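Local coordinates for proton-dependent oligopeptide transporter family protein (PDB 6EI3) that probably couples the inward movement of protons to the uptake of small peptides across the bacterial membrane, as other POT-family transporters of the major facilitator superfamily do, at residues Leu33-Val38 and Ala45-Ile50. Sequence-based numbering, arbitrary orientation.
Sequences LLLQEV and AEAKHI. With 78M ((2S)-2,3-dihydroxypropyl(7Z)-pentadec-7-enoate), chain G.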
loop_
_atom_site.group_PDB
_atom_site.type_symbol
_atom_site.label_atom_id
_atom_site.label_comp_id
_atom_site.label_asym_id
_atom_site.label_seq_id
_atom_site.Cartn_x
_atom_site.Cartn_y
_atom_site.Cartn_z
ATOM N N LEU A 33 22.293 -4.622 -15.559
ATOM C CA LEU A 33 23.352 -3.605 -15.622
ATOM C C LEU A 33 22.809 -2.241 -15.155
ATOM O O LEU A 33 23.520 -1.240 -15.217
ATOM C CB LEU A 33 23.905 -3.513 -17.058
ATOM C CG LEU A 33 24.551 -4.793 -17.630
ATOM C CD1 LEU A 33 25.152 -4.534 -19.001
ATOM C CD2 LEU A 33 25.619 -5.359 -16.688
ATOM N N LEU A 34 21.566 -2.219 -14.630
ATOM C CA LEU A 34 20.908 -0.990 -14.182
ATOM C C LEU A 34 21.260 -0.582 -12.749
ATOM O O LEU A 34 20.983 0.560 -12.381
ATOM C CB LEU A 34 19.373 -1.061 -14.378
ATOM C CG LEU A 34 18.865 -1.383 -15.823
ATOM C CD1 LEU A 34 17.344 -1.285 -15.910
ATOM C CD2 LEU A 34 19.485 -0.461 -16.868
ATOM N N LEU A 35 21.884 -1.486 -11.953
ATOM C CA LEU A 35 22.288 -1.174 -10.573
ATOM C C LEU A 35 23.699 -0.625 -10.588
ATOM O O LEU A 35 24.552 -1.150 -11.300
ATOM C CB LEU A 35 22.168 -2.396 -9.625
ATOM C CG LEU A 35 20.783 -3.073 -9.511
ATOM C CD1 LEU A 35 20.814 -4.216 -8.518
ATOM C CD2 LEU A 35 19.689 -2.084 -9.072
ATOM N N GLN A 36 23.948 0.458 -9.847
ATOM C CA GLN A 36 25.288 1.047 -9.849
ATOM C C GLN A 36 26.201 0.435 -8.781
ATOM O O GLN A 36 27.413 0.553 -8.892
ATOM C CB GLN A 36 25.233 2.583 -9.772
ATOM C CG GLN A 36 24.652 3.174 -8.496
ATOM C CD GLN A 36 24.072 4.564 -8.680
ATOM O OE1 GLN A 36 23.349 5.064 -7.814
ATOM N NE2 GLN A 36 24.341 5.212 -9.815
ATOM N N GLU A 37 25.631 -0.249 -7.775
ATOM C CA GLU A 37 26.438 -0.903 -6.735
ATOM C C GLU A 37 27.146 -2.149 -7.295
ATOM O O GLU A 37 26.655 -2.758 -8.250
ATOM C CB GLU A 37 25.559 -1.301 -5.525
ATOM C CG GLU A 37 24.973 -0.133 -4.750
ATOM C CD GLU A 37 25.965 0.793 -4.073
ATOM O OE1 GLU A 37 27.083 0.347 -3.725
ATOM O OE2 GLU A 37 25.606 1.974 -3.874
ATOM N N VAL A 38 28.268 -2.542 -6.687
ATOM C CA VAL A 38 29.007 -3.723 -7.152
ATOM C C VAL A 38 28.971 -4.893 -6.138
ATOM O O VAL A 38 28.980 -6.050 -6.560
ATOM C CB VAL A 38 30.450 -3.421 -7.640
ATOM C CG1 VAL A 38 30.432 -2.525 -8.880
ATOM C CG2 VAL A 38 31.323 -2.820 -6.540
ATOM N N ALA A 45 20.331 -4.013 -1.391
ATOM C CA ALA A 45 19.775 -2.772 -0.843
ATOM C C ALA A 45 19.299 -1.849 -1.972
ATOM O O ALA A 45 18.208 -1.287 -1.883
ATOM C CB ALA A 45 20.814 -2.069 0.013
ATOM N N GLU A 46 20.111 -1.710 -3.041
ATOM C CA GLU A 46 19.765 -0.890 -4.194
ATOM C C GLU A 46 18.504 -1.392 -4.897
ATOM O O GLU A 46 17.646 -0.575 -5.224
ATOM C CB GLU A 46 20.934 -0.774 -5.164
ATOM C CG GLU A 46 20.729 0.284 -6.239
ATOM C CD GLU A 46 21.847 0.387 -7.254
ATOM O OE1 GLU A 46 22.808 -0.409 -7.177
ATOM O OE2 GLU A 46 21.772 1.285 -8.119
ATOM N N ALA A 47 18.366 -2.726 -5.100
ATOM C CA ALA A 47 17.172 -3.282 -5.743
ATOM C C ALA A 47 15.948 -3.039 -4.873
ATOM O O ALA A 47 14.922 -2.635 -5.407
ATOM C CB ALA A 47 17.342 -4.771 -6.036
ATOM N N LYS A 48 16.078 -3.180 -3.522
ATOM C CA LYS A 48 14.970 -2.918 -2.578
ATOM C C LYS A 48 14.589 -1.426 -2.642
ATOM O O LYS A 48 13.406 -1.090 -2.620
ATOM C CB LYS A 48 15.378 -3.243 -1.139
ATOM C CG LYS A 48 15.512 -4.714 -0.833
ATOM C CD LYS A 48 15.982 -4.871 0.601
ATOM C CE LYS A 48 16.492 -6.257 0.862
ATOM N NZ LYS A 48 16.889 -6.407 2.289
ATOM N N HIS A 49 15.606 -0.547 -2.726
ATOM C CA HIS A 49 15.417 0.899 -2.765
ATOM C C HIS A 49 14.531 1.288 -3.917
ATOM O O HIS A 49 13.587 2.027 -3.704
ATOM C CB HIS A 49 16.756 1.651 -2.821
ATOM C CG HIS A 49 16.633 3.043 -2.297
ATOM N ND1 HIS A 49 16.717 3.315 -0.933
ATOM C CD2 HIS A 49 16.323 4.183 -2.955
ATOM C CE1 HIS A 49 16.501 4.615 -0.817
ATOM N NE2 HIS A 49 16.243 5.175 -2.005
ATOM N N ILE A 50 14.791 0.735 -5.120
ATOM C CA ILE A 50 13.997 0.987 -6.316
ATOM C C ILE A 50 12.539 0.479 -6.176
ATOM O O ILE A 50 11.599 1.209 -6.505
ATOM C CB ILE A 50 14.719 0.397 -7.567
ATOM C CG1 ILE A 50 16.072 1.102 -7.802
ATOM C CG2 ILE A 50 13.824 0.489 -8.823
ATOM C CD1 ILE A 50 17.111 0.294 -8.611
HETATM O O21 78M G . 20.473 4.769 -4.539
HETATM C C20 78M G . 20.248 5.451 -5.768
HETATM C C18 78M G . 19.034 4.892 -6.473
HETATM O O19 78M G . 19.334 3.611 -7.036
HETATM C C17 78M G . 18.501 5.809 -7.552
HETATM O O2 78M G . 17.070 5.926 -7.347
HETATM C C1 78M G . 16.256 5.094 -8.012
HETATM O O1 78M G . 16.636 4.164 -8.668
HETATM C C2 78M G . 14.817 5.453 -7.798
HETATM C C3 78M G . 13.915 5.170 -8.990
HETATM C C4 78M G . 12.516 4.796 -8.548
HETATM C C5 78M G . 11.447 4.948 -9.608
HETATM C C6 78M G . 10.035 5.045 -9.034
HETATM C C7 78M G . 9.677 6.426 -8.588
HETATM C C8 78M G . 8.520 6.813 -8.085
HETATM C C9 78M G . 8.164 8.204 -7.664
HETATM C C10 78M G . 8.258 8.427 -6.161
HETATM C C11 78M G . 7.493 9.648 -5.672
HETATM C C12 78M G . 7.586 9.834 -4.174
HETATM C C13 78M G . 6.611 10.826 -3.574
HETATM C C15 78M G . 5.821 11.907 -1.431
HETATM C C14 78M G . 6.624 10.800 -2.061
HETATM O O HOH W 1 20.540 2.135 -10.271
#
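In the wall of a monoacylglycerol pocket, the carboxylate of E46 pins the loop leading into helix 40-60 by gripping the consecutive backbone amides of Q36 and E37. OE2 of E46 accepts Q36 N at 2.9 Å through its syn lone pair. That N-H points almost straight at the oxygen (169°). OE1 of E46 takes E37 N, also at 2.9 Å, and is met on the syn side. Here the donor stands 22° out of the carboxylate plane. E46 reaches the loop because its chain is fully extended, with CG anti to the backbone N (chi1 -169°). A water donates both to E46 OE2, 2.6 Å away, and to L34 O, so it ties in the carbonyl two residues before Q36 as well. Three donors thus converge on this buried carboxylate, which probably favours its charged form; a like charge lies nearby, with E37 OE2 4.9 Å from E46 OE1.

Next to these bonds, L35 runs alongside the E46 chain in the opposite direction and puts CD2 against I50 CD1 at 3.5 Å; its CD1 lies more loosely by A47 CB. Q36 crosses E46 at about a right angle, its CG near OE2. On the lipid side, the ester carbonyl oxygen O1 of 78M sits 3.2 Å from I50 CG1, and the glycerol of 78M lies beside E46 and Q36. Helix 100-117 flanks the site, touching L34 through F103, Q36 through R100 and I50 through F104 and L107, whereas A45, K48 and H49 turn to helix 430-456.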